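Local atomic coordinates of vaginolysin (Gardnerella vaginalis, PDB entry 5IMY), a protein that probably binds cholesterol in host cell membranes and perforates them as a secreted pore-forming toxin that lyses the cell. Residues N59-V64 and V374-N379; L382-R387 and T429-K434; Y394-D399 and R414-N419; W398-T403 and G435-L440. All coordinates share one frame; numbering follows the deposited sequence. Where two conformers were deposited one is given.

Contact 1 (N59-V64 and V374-N379); sequences NGEFVV and VSSYRN
F62 and Y377 sit opposite each other as an antiparallel hydrogen-bonded pair: F62 N reaches Y377 O at 2.8 Å, and Y377 N answers to F62 O over 3.2 Å. V64 and S375 repeat the exchange, V64 N to S375 O at 2.8 Å and S375 N to V64 O at 3.0 Å. Between these rungs V63 and S376 form a non-hydrogen-bonded pair, with S376 CA only 3.1 Å from F62 O.

V63 turns its other backbone edge to F56, which puts 62-76 between 51-57 and the long strand 363-389. In cholesterol-dependent cytolysins, a long, narrow sheet of this kind joins the upper body to the C-terminal beta sandwich.

On the face of F62 and V64 the aromatics meet. In one of the two conformers of Y377, CG lies between its backbone N and carbonyl carbon (chi1 54°), and the ring runs alongside F62, with F62 CB over its face and the two rings inclined at 47°; this packing is certain for that conformer alone. N49 of the second subunit packs on both residues.

On the other face, V63 CG1 meets V374 CG2 at 3.6 Å. Charge enters beside the turn, where the R378 chain bends back so that NH2 comes within 4.3 Å of E61 OE2. That oxygen lies well off the guanidinium plane, so any attraction is probably electrostatic, with no N-H directed at it.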
# COMPACT_ATOMS: atom_id res chain seq x y z
N ASN A 59 -1.51 21.50 10.56
CA ASN A 59 -2.28 21.49 11.81
C ASN A 59 -2.74 20.07 12.14
O ASN A 59 -2.01 19.33 12.80
CB ASN A 59 -3.47 22.47 11.75
CG ASN A 59 -4.31 22.36 10.49
OD1 ASN A 59 -3.82 22.03 9.42
ND2 ASN A 59 -5.60 22.67 10.62
N GLY A 60 -3.93 19.68 11.71
CA GLY A 60 -4.32 18.28 11.78
C GLY A 60 -3.80 17.54 10.58
O GLY A 60 -2.61 17.24 10.50
N GLU A 61 -4.70 17.24 9.63
CA GLU A 61 -4.38 16.74 8.30
C GLU A 61 -2.98 16.14 8.19
O GLU A 61 -1.99 16.87 8.10
CB GLU A 61 -4.53 17.87 7.28
CG GLU A 61 -5.10 17.42 5.95
CD GLU A 61 -5.06 18.51 4.90
OE1 GLU A 61 -4.30 19.49 5.08
OE2 GLU A 61 -5.79 18.40 3.89
N PHE A 62 -2.88 14.81 8.18
CA PHE A 62 -1.62 14.12 7.97
C PHE A 62 -1.48 13.81 6.48
O PHE A 62 -2.19 12.95 5.95
CB PHE A 62 -1.55 12.84 8.80
CG PHE A 62 -0.28 12.06 8.62
CD1 PHE A 62 0.94 12.61 8.99
CD2 PHE A 62 -0.30 10.78 8.11
CE1 PHE A 62 2.11 11.91 8.83
CE2 PHE A 62 0.87 10.06 7.95
CZ PHE A 62 2.08 10.63 8.31
N VAL A 63 -0.56 14.50 5.81
CA VAL A 63 -0.42 14.44 4.36
C VAL A 63 0.76 13.55 4.01
O VAL A 63 1.86 13.72 4.55
CB VAL A 63 -0.24 15.84 3.77
CG1 VAL A 63 -0.19 15.79 2.24
CG2 VAL A 63 -1.35 16.78 4.24
N VAL A 64 0.54 12.59 3.11
CA VAL A 64 1.59 11.76 2.54
C VAL A 64 1.70 12.09 1.06
O VAL A 64 0.69 12.17 0.35
CB VAL A 64 1.31 10.26 2.74
CG1 VAL A 64 2.25 9.41 1.88
CG2 VAL A 64 1.45 9.89 4.20
N VAL A 374 -0.90 12.05 -3.70
CA VAL A 374 -1.08 12.69 -2.40
C VAL A 374 -2.32 12.11 -1.73
O VAL A 374 -3.32 11.82 -2.39
CB VAL A 374 -1.19 14.22 -2.54
CG1 VAL A 374 -2.51 14.62 -3.19
CG2 VAL A 374 -1.01 14.89 -1.18
N SER A 375 -2.24 11.94 -0.41
CA SER A 375 -3.37 11.50 0.39
C SER A 375 -3.24 12.11 1.77
O SER A 375 -2.15 12.46 2.21
CB SER A 375 -3.43 9.97 0.48
OG SER A 375 -4.67 9.53 1.02
N SER A 376 -4.38 12.24 2.46
CA SER A 376 -4.39 12.92 3.74
C SER A 376 -5.54 12.42 4.59
O SER A 376 -6.57 11.97 4.07
CB SER A 376 -4.51 14.44 3.56
OG SER A 376 -5.80 14.80 3.11
N TYR A 377 -5.38 12.52 5.91
CA TYR A 377 -6.50 12.25 6.80
C TYR A 377 -6.43 13.17 8.00
O TYR A 377 -5.34 13.45 8.53
CB TYR A 377 -6.54 10.78 7.25
CG TYR A 377 -5.28 10.23 7.88
CD1 TYR A 377 -4.91 10.58 9.17
CD2 TYR A 377 -4.48 9.33 7.19
CE1 TYR A 377 -3.77 10.07 9.75
CE2 TYR A 377 -3.33 8.81 7.76
CZ TYR A 377 -2.98 9.19 9.04
OH TYR A 377 -1.84 8.67 9.62
N ARG A 378 -7.59 13.66 8.41
CA ARG A 378 -7.74 14.61 9.51
C ARG A 378 -8.15 13.84 10.76
O ARG A 378 -9.21 13.19 10.78
CB ARG A 378 -8.77 15.68 9.17
CG ARG A 378 -8.98 16.73 10.26
CD ARG A 378 -9.88 17.86 9.80
NE ARG A 378 -9.44 18.42 8.52
CZ ARG A 378 -8.49 19.34 8.39
NH1 ARG A 378 -7.87 19.82 9.46
NH2 ARG A 378 -8.17 19.79 7.18
N ASN A 379 -7.32 13.91 11.80
CA ASN A 379 -7.61 13.18 13.03
C ASN A 379 -8.89 13.70 13.67
O ASN A 379 -9.28 14.86 13.49
CB ASN A 379 -6.44 13.30 14.01
CG ASN A 379 -6.09 14.74 14.33
OD1 ASN A 379 -6.85 15.66 14.04
ND2 ASN A 379 -4.93 14.94 14.95

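Contact 2 (L382-R387 and T429-K434); sequences LTLDHR and TTIQFK
L382 and I431 pair through their backbones, L382 N giving its hydrogen to I431 O at 2.8 Å; the return bond from I431 N to L382 O is modelled doubtfully short. Two residues on, L384 N bonds to T429 O at 2.8 Å, and T429 N closes the ring to L384 O at 3.2 Å. T383 and T430 fill the non-hydrogen-bonded position between.

The strands run antiparallel in one sheet of the C-terminal beta sandwich, and 469-475 flanks 382-387 along its other edge.

Apolar side chains gather on the face of L382, L384 and I431. I431 CD1 is touched by both leucines, by L382 CD2 at 4.0 Å and by L384 CD1 at 4.1 Å. L382 has its CG anti to the backbone N (chi1 168°), which places CD2 at I431 CD1 and also near F433 CE2. Closer to the backbone, L382 CB meets the edge of the F433 ring at CE2, 3.6 Å away. The F433 ring in turn makes an edge-to-face contact with W398.

The opposite face is polar. T383 and T430 point the same way, T383 OG1 resting 3.2 Å from the T430 CG2 methyl while it hydrogen-bonds to Q469.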
# COMPACT_ATOMS: atom_id res chain seq x y z
N LEU A 382 -13.05 12.09 20.27
CA LEU A 382 -14.20 11.51 20.95
C LEU A 382 -14.21 12.00 22.39
O LEU A 382 -13.23 11.82 23.12
CB LEU A 382 -14.16 9.98 20.92
CG LEU A 382 -15.14 9.26 21.85
CD1 LEU A 382 -16.58 9.57 21.46
CD2 LEU A 382 -14.91 7.76 21.86
N THR A 383 -15.33 12.60 22.81
CA THR A 383 -15.48 13.14 24.15
C THR A 383 -16.52 12.33 24.91
O THR A 383 -17.62 12.09 24.40
CB THR A 383 -15.89 14.61 24.09
OG1 THR A 383 -14.77 15.40 23.66
CG2 THR A 383 -16.36 15.12 25.46
N LEU A 384 -16.18 11.91 26.12
CA LEU A 384 -17.08 11.17 27.00
C LEU A 384 -17.39 12.02 28.22
O LEU A 384 -16.47 12.49 28.90
CB LEU A 384 -16.47 9.84 27.43
CG LEU A 384 -15.73 9.01 26.38
CD1 LEU A 384 -14.95 7.90 27.07
CD2 LEU A 384 -16.70 8.42 25.36
N ASP A 385 -18.68 12.22 28.50
CA ASP A 385 -19.12 12.97 29.67
C ASP A 385 -20.12 12.10 30.43
O ASP A 385 -21.23 11.86 29.94
CB ASP A 385 -19.74 14.31 29.28
CG ASP A 385 -19.86 15.26 30.46
OD1 ASP A 385 -19.00 15.19 31.37
OD2 ASP A 385 -20.80 16.07 30.48
N HIS A 386 -19.73 11.64 31.61
CA HIS A 386 -20.54 10.75 32.44
C HIS A 386 -20.98 11.50 33.69
O HIS A 386 -20.19 11.68 34.62
CB HIS A 386 -19.76 9.49 32.79
CG HIS A 386 -20.36 8.70 33.92
ND1 HIS A 386 -21.72 8.48 34.04
CD2 HIS A 386 -19.79 8.08 34.98
CE1 HIS A 386 -21.95 7.76 35.12
NE2 HIS A 386 -20.80 7.50 35.70
N ARG A 387 -22.24 11.93 33.71
CA ARG A 387 -22.81 12.62 34.87
C ARG A 387 -24.06 11.89 35.34
O ARG A 387 -25.15 12.46 35.37
CB ARG A 387 -23.12 14.08 34.53
CG ARG A 387 -23.14 14.40 33.04
CD ARG A 387 -23.79 15.75 32.76
NE ARG A 387 -22.82 16.80 32.44
CZ ARG A 387 -23.14 18.07 32.22
NH1 ARG A 387 -24.41 18.45 32.28
NH2 ARG A 387 -22.20 18.95 31.93
N THR A 429 -13.45 13.22 29.56
CA THR A 429 -12.20 13.01 28.84
C THR A 429 -12.48 13.05 27.35
O THR A 429 -13.60 12.75 26.90
CB THR A 429 -11.55 11.67 29.21
OG1 THR A 429 -10.26 11.57 28.59
CG2 THR A 429 -12.41 10.49 28.77
N THR A 430 -11.45 13.41 26.58
CA THR A 430 -11.51 13.40 25.13
C THR A 430 -10.41 12.49 24.60
O THR A 430 -9.30 12.46 25.15
CB THR A 430 -11.35 14.81 24.55
OG1 THR A 430 -9.97 15.18 24.54
CG2 THR A 430 -12.14 15.82 25.37
N ILE A 431 -10.72 11.74 23.55
CA ILE A 431 -9.80 10.78 22.96
C ILE A 431 -9.46 11.24 21.55
O ILE A 431 -10.33 11.70 20.81
CB ILE A 431 -10.40 9.36 22.94
CG1 ILE A 431 -10.77 8.91 24.36
CG2 ILE A 431 -9.41 8.37 22.32
CD1 ILE A 431 -11.80 7.80 24.40
N GLN A 432 -8.19 11.11 21.17
CA GLN A 432 -7.73 11.44 19.84
C GLN A 432 -7.63 10.19 18.98
O GLN A 432 -7.20 9.13 19.45
CB GLN A 432 -6.36 12.13 19.88
CG GLN A 432 -6.43 13.63 19.66
CD GLN A 432 -5.08 14.24 19.34
OE1 GLN A 432 -4.23 13.60 18.72
NE2 GLN A 432 -4.88 15.48 19.76
N PHE A 433 -8.03 10.31 17.72
CA PHE A 433 -8.01 9.20 16.77
C PHE A 433 -7.33 9.64 15.49
O PHE A 433 -7.66 10.69 14.93
CB PHE A 433 -9.42 8.71 16.47
CG PHE A 433 -10.06 7.96 17.60
CD1 PHE A 433 -9.63 6.69 17.93
CD2 PHE A 433 -11.09 8.52 18.32
CE1 PHE A 433 -10.21 6.00 18.97
CE2 PHE A 433 -11.68 7.83 19.36
CZ PHE A 433 -11.24 6.57 19.69
N LYS A 434 -6.39 8.83 15.02
CA LYS A 434 -5.87 9.01 13.67
C LYS A 434 -7.02 8.97 12.67
O LYS A 434 -7.98 8.20 12.83
CB LYS A 434 -4.85 7.91 13.34
CG LYS A 434 -3.59 7.96 14.19
CD LYS A 434 -3.02 6.57 14.41
CE LYS A 434 -1.82 6.60 15.34
NZ LYS A 434 -1.74 5.38 16.19

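Contact 3 (Y394-D399 and R414-N419)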
# COMPACT_ATOMS: atom_id res chain seq x y z
N TYR A 394 -16.52 1.79 29.91
CA TYR A 394 -16.51 2.02 28.47
C TYR A 394 -15.83 0.85 27.77
O TYR A 394 -14.90 0.24 28.30
CB TYR A 394 -15.79 3.34 28.12
CG TYR A 394 -16.57 4.59 28.47
CD1 TYR A 394 -17.61 5.03 27.66
CD2 TYR A 394 -16.27 5.33 29.60
CE1 TYR A 394 -18.32 6.18 27.97
CE2 TYR A 394 -16.98 6.47 29.92
CZ TYR A 394 -18.00 6.89 29.11
OH TYR A 394 -18.71 8.03 29.42
N TYR A 395 -16.33 0.54 26.58
CA TYR A 395 -15.74 -0.49 25.72
C TYR A 395 -15.68 0.09 24.31
O TYR A 395 -16.69 0.16 23.61
CB TYR A 395 -16.53 -1.79 25.77
CG TYR A 395 -16.52 -2.44 27.13
CD1 TYR A 395 -15.47 -3.27 27.52
CD2 TYR A 395 -17.56 -2.23 28.03
CE1 TYR A 395 -15.46 -3.87 28.76
CE2 TYR A 395 -17.55 -2.83 29.28
CZ TYR A 395 -16.50 -3.65 29.64
OH TYR A 395 -16.48 -4.24 30.88
N ILE A 396 -14.48 0.50 23.90
CA ILE A 396 -14.28 1.20 22.64
C ILE A 396 -13.20 0.45 21.86
O ILE A 396 -12.09 0.24 22.37
CB ILE A 396 -13.88 2.67 22.85
CG1 ILE A 396 -15.04 3.42 23.52
CG2 ILE A 396 -13.49 3.34 21.53
CD1 ILE A 396 -14.70 4.83 23.96
N TYR A 397 -13.53 0.06 20.63
CA TYR A 397 -12.59 -0.63 19.74
C TYR A 397 -12.63 0.03 18.37
O TYR A 397 -13.59 0.70 18.00
CB TYR A 397 -12.93 -2.12 19.61
CG TYR A 397 -13.25 -2.81 20.91
CD1 TYR A 397 -12.29 -3.57 21.57
CD2 TYR A 397 -14.51 -2.72 21.47
CE1 TYR A 397 -12.58 -4.21 22.76
CE2 TYR A 397 -14.81 -3.36 22.66
CZ TYR A 397 -13.84 -4.10 23.30
OH TYR A 397 -14.15 -4.74 24.48
N TRP A 398 -11.56 -0.19 17.61
CA TRP A 398 -11.49 0.29 16.23
C TRP A 398 -10.42 -0.52 15.51
O TRP A 398 -9.60 -1.20 16.12
CB TRP A 398 -11.19 1.79 16.17
CG TRP A 398 -9.83 2.17 16.67
CD1 TRP A 398 -8.70 2.29 15.93
CD2 TRP A 398 -9.47 2.48 18.02
NE1 TRP A 398 -7.65 2.66 16.74
CE2 TRP A 398 -8.10 2.78 18.02
CE3 TRP A 398 -10.18 2.54 19.23
CZ2 TRP A 398 -7.41 3.13 19.18
CZ3 TRP A 398 -9.49 2.88 20.38
CH2 TRP A 398 -8.12 3.18 20.35
N ASP A 399 -10.44 -0.42 14.18
CA ASP A 399 -9.56 -1.20 13.32
C ASP A 399 -8.53 -0.29 12.65
O ASP A 399 -8.85 0.85 12.27
CB ASP A 399 -10.36 -1.94 12.25
CG ASP A 399 -11.25 -3.02 12.84
OD1 ASP A 399 -10.80 -3.71 13.79
OD2 ASP A 399 -12.39 -3.18 12.36
N ARG A 414 -7.76 -2.55 17.87
CA ARG A 414 -7.26 -1.79 19.00
C ARG A 414 -8.34 -1.67 20.06
O ARG A 414 -9.53 -1.91 19.79
CB ARG A 414 -6.79 -0.39 18.58
CG ARG A 414 -5.58 -0.38 17.68
CD ARG A 414 -4.29 -0.38 18.49
NE ARG A 414 -3.12 -0.42 17.63
CZ ARG A 414 -1.87 -0.61 18.06
NH1 ARG A 414 -1.63 -0.77 19.35
NH2 ARG A 414 -0.87 -0.63 17.20
N ALA A 415 -7.93 -1.31 21.27
CA ALA A 415 -8.85 -1.08 22.37
C ALA A 415 -8.40 0.15 23.14
O ALA A 415 -7.21 0.34 23.39
CB ALA A 415 -8.91 -2.29 23.31
N TRP A 416 -9.37 0.99 23.50
CA TRP A 416 -9.10 2.15 24.34
C TRP A 416 -8.45 1.70 25.64
O TRP A 416 -8.98 0.83 26.34
CB TRP A 416 -10.42 2.89 24.59
CG TRP A 416 -10.41 3.99 25.62
CD1 TRP A 416 -11.38 4.22 26.56
CD2 TRP A 416 -9.42 5.01 25.81
NE1 TRP A 416 -11.05 5.32 27.32
CE2 TRP A 416 -9.85 5.81 26.89
CE3 TRP A 416 -8.21 5.31 25.19
CZ2 TRP A 416 -9.11 6.90 27.35
CZ3 TRP A 416 -7.47 6.39 25.65
CH2 TRP A 416 -7.93 7.17 26.72
N GLU A 417 -7.30 2.29 25.97
CA GLU A 417 -6.55 1.86 27.15
C GLU A 417 -7.42 1.90 28.39
O GLU A 417 -7.30 1.04 29.28
CB GLU A 417 -5.30 2.72 27.34
CG GLU A 417 -5.53 4.08 28.01
CD GLU A 417 -4.23 4.74 28.44
OE1 GLU A 417 -3.16 4.12 28.29
OE2 GLU A 417 -4.29 5.88 28.96
N GLY A 418 -8.30 2.89 28.48
CA GLY A 418 -9.20 3.01 29.62
C GLY A 418 -10.55 2.41 29.33
O GLY A 418 -11.58 3.08 29.46
N ASN A 419 -10.57 1.13 28.94
CA ASN A 419 -11.82 0.48 28.56
C ASN A 419 -12.62 0.08 29.80
O ASN A 419 -13.39 0.88 30.33
CB ASN A 419 -11.54 -0.72 27.65
CG ASN A 419 -12.04 -0.51 26.23
OD1 ASN A 419 -12.45 0.58 25.85
ND2 ASN A 419 -12.01 -1.58 25.43
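N419 OD1 takes the backbone hydrogen of I396, with N and OD1 2.8 Å apart and the donor tilted 28° from the amide plane; Y395 CA comes up to the same oxygen at 3.5 Å. A side-chain carbonyl thus stands in for a backbone acceptor where the second segment has already left its strand. The other arm of the amide, N419 ND2, lies over one face of the Y397 ring, 3.8 Å from CZ, with the amide plane steeply inclined to the ring.

W416 N donates to I396 O at 3.0 Å, and R414 N to W398 O at 2.9 Å, while the bond from W398 N to R414 O is weak. The bonds between R414 and W398 belong to the antiparallel hairpin of 395-403 and 409-415, at one margin of a four-stranded sheet of the beta sandwich domain; W416 N extends the ladder just past its end.

W398 and R414 share one face of that hairpin. CG of W398 lies between its backbone N and carbonyl carbon (chi1 66°), which swings the indole across toward the neighbouring strand. R414 CB sits over it, 3.5 Å from CE2, in a CH-pi contact with the five-membered ring. The R414 chain bends at chi2 (-87°) and carries NE into a salt bridge with E400.

On the reverse face, the A415 methyl lies 4.0 Å from Y397 CD1, and the chain of another protein brings an aromatic side chain against the Y397 ring. Beside W398, I396 CB packs against W416 CB at 3.9 Å, and the W416 indole continues to I431.

Contact 4 (W398-T403 and G435-L440); sequences WDEYGT and GNVRNL
D399 and R438 trade two backbone hydrogen bonds, D399 N to R438 O at 2.8 Å and R438 N to D399 O at 2.9 Å. This antiparallel hydrogen-bonded pair lies where the connection from 426-433 to 440-443 passes from one sheet of the beta sandwich to the other and comes up beside strand 395-403.

The chain turns a corner at N439, whose backbone takes a left-handed conformation. Its side chain reaches back to the same aspartate: N439 ND2 donates to D399 OD2 at 3.1 Å, using the oxygen's anti lone pair, with the carboxylate standing 70° from the amide plane. D399 thus holds R438 through the backbone and N439 through the side chain.

R438 stretches out over Y401. Extended from CG to NE, it lays CD above one face of the phenol ring in a CH-pi contact, 3.4 Å from CD2, and its guanidinium is tilted only 24° from the ring plane. On that same side of the ring, R438 NH2 forms a salt bridge with D406 of the second subunit.

W398 also supplies the apolar side. Its NE1 makes a weak hydrogen bond of 3.3 Å to E400 OE2, whereas E400 OE1 is engaged by R414. V437 approaches the indole obliquely, its CB pressing on W398 CD1 at 3.4 Å, and from beyond the corner L440 CD1 meets W398 CB at 3.9 Å.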
# COMPACT_ATOMS: atom_id res chain seq x y z
N TRP A 398 -11.56 -0.19 17.61
CA TRP A 398 -11.49 0.29 16.23
C TRP A 398 -10.42 -0.52 15.51
O TRP A 398 -9.60 -1.20 16.12
CB TRP A 398 -11.19 1.79 16.17
CG TRP A 398 -9.83 2.17 16.67
CD1 TRP A 398 -8.70 2.29 15.93
CD2 TRP A 398 -9.47 2.48 18.02
NE1 TRP A 398 -7.65 2.66 16.74
CE2 TRP A 398 -8.10 2.78 18.02
CE3 TRP A 398 -10.18 2.54 19.23
CZ2 TRP A 398 -7.41 3.13 19.18
CZ3 TRP A 398 -9.49 2.88 20.38
CH2 TRP A 398 -8.12 3.18 20.35
N ASP A 399 -10.44 -0.42 14.18
CA ASP A 399 -9.56 -1.20 13.32
C ASP A 399 -8.53 -0.29 12.65
O ASP A 399 -8.85 0.85 12.27
CB ASP A 399 -10.36 -1.94 12.25
CG ASP A 399 -11.25 -3.02 12.84
OD1 ASP A 399 -10.80 -3.71 13.79
OD2 ASP A 399 -12.39 -3.18 12.36
N GLU A 400 -7.31 -0.79 12.51
CA GLU A 400 -6.23 -0.09 11.83
C GLU A 400 -5.82 -0.93 10.62
O GLU A 400 -5.15 -1.96 10.77
CB GLU A 400 -5.05 0.15 12.78
CG GLU A 400 -5.14 1.47 13.53
CD GLU A 400 -4.26 1.50 14.77
OE1 GLU A 400 -3.32 0.68 14.86
OE2 GLU A 400 -4.51 2.34 15.66
N TYR A 401 -6.23 -0.49 9.44
CA TYR A 401 -5.84 -1.17 8.21
C TYR A 401 -4.44 -0.74 7.79
O TYR A 401 -3.95 0.34 8.15
CB TYR A 401 -6.82 -0.88 7.08
CG TYR A 401 -8.18 -1.54 7.23
CD1 TYR A 401 -8.50 -2.27 8.37
CD2 TYR A 401 -9.13 -1.45 6.22
CE1 TYR A 401 -9.74 -2.87 8.50
CE2 TYR A 401 -10.36 -2.05 6.35
CZ TYR A 401 -10.67 -2.76 7.49
OH TYR A 401 -11.89 -3.36 7.62
N GLY A 402 -3.80 -1.59 7.01
CA GLY A 402 -2.47 -1.30 6.51
C GLY A 402 -2.07 -2.29 5.44
O GLY A 402 -2.60 -3.40 5.36
N THR A 403 -1.13 -1.86 4.61
CA THR A 403 -0.52 -2.70 3.60
C THR A 403 0.97 -2.79 3.87
O THR A 403 1.62 -1.79 4.19
CB THR A 403 -0.75 -2.15 2.19
OG1 THR A 403 -0.47 -0.74 2.17
CG2 THR A 403 -2.18 -2.39 1.74
N GLY A 435 -6.94 9.81 11.65
CA GLY A 435 -8.01 9.89 10.67
C GLY A 435 -8.21 8.63 9.86
O GLY A 435 -9.22 8.53 9.14
N ASN A 436 -7.30 7.66 9.95
CA ASN A 436 -7.37 6.45 9.16
C ASN A 436 -8.00 5.27 9.89
O ASN A 436 -8.21 4.22 9.28
CB ASN A 436 -5.97 6.04 8.67
CG ASN A 436 -4.96 5.96 9.79
OD1 ASN A 436 -5.32 5.74 10.95
ND2 ASN A 436 -3.69 6.14 9.46
N VAL A 437 -8.32 5.41 11.19
CA VAL A 437 -8.95 4.32 11.90
C VAL A 437 -10.33 4.06 11.30
O VAL A 437 -10.99 4.97 10.78
CB VAL A 437 -9.06 4.60 13.41
CG1 VAL A 437 -7.71 5.02 13.99
CG2 VAL A 437 -10.11 5.64 13.70
N ARG A 438 -10.77 2.80 11.37
CA ARG A 438 -12.03 2.39 10.78
C ARG A 438 -12.85 1.62 11.80
O ARG A 438 -12.33 1.11 12.79
CB ARG A 438 -11.80 1.52 9.53
CG ARG A 438 -11.00 2.19 8.42
CD ARG A 438 -10.86 1.26 7.23
NE ARG A 438 -9.93 1.77 6.22
CZ ARG A 438 -10.29 2.41 5.10
NH1 ARG A 438 -11.56 2.64 4.83
NH2 ARG A 438 -9.35 2.83 4.26
N ASN A 439 -14.15 1.55 11.54
CA ASN A 439 -15.07 0.71 12.31
C ASN A 439 -14.96 1.00 13.81
O ASN A 439 -14.73 0.11 14.63
CB ASN A 439 -14.80 -0.77 12.02
CG ASN A 439 -14.78 -1.07 10.54
OD1 ASN A 439 -15.74 -0.77 9.82
ND2 ASN A 439 -13.67 -1.63 10.06
N LEU A 440 -15.13 2.27 14.16
CA LEU A 440 -15.13 2.68 15.56
C LEU A 440 -16.32 2.06 16.30
O LEU A 440 -17.43 2.02 15.77
CB LEU A 440 -15.16 4.20 15.67
CG LEU A 440 -14.95 4.82 17.05
CD1 LEU A 440 -13.50 4.66 17.51
CD2 LEU A 440 -15.35 6.28 17.05

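In the fold
Contacts 1 and 2 lie along the same strand, 363-389, with centres about 21 Å apart: contact 1 in the long connecting sheet, contact 2 farther along in the sandwich. Contacts 3 and 4 share W398 and D399 and build on the two edges of 395-403. All four are partly buried; contact 2 puts aliphatic and aromatic groups on its inner face and threonines on the other, and meets contact 3 across the sandwich, where F433 CE1 lies 3.5 Å from W398 CE3. Contacts 1 and 4 both touch the second subunit and each other, through Y377 and the 435-436 turn; contact 3 faces the chain of another protein with Y395 and Y397, R414 adding a long, weak ion pair.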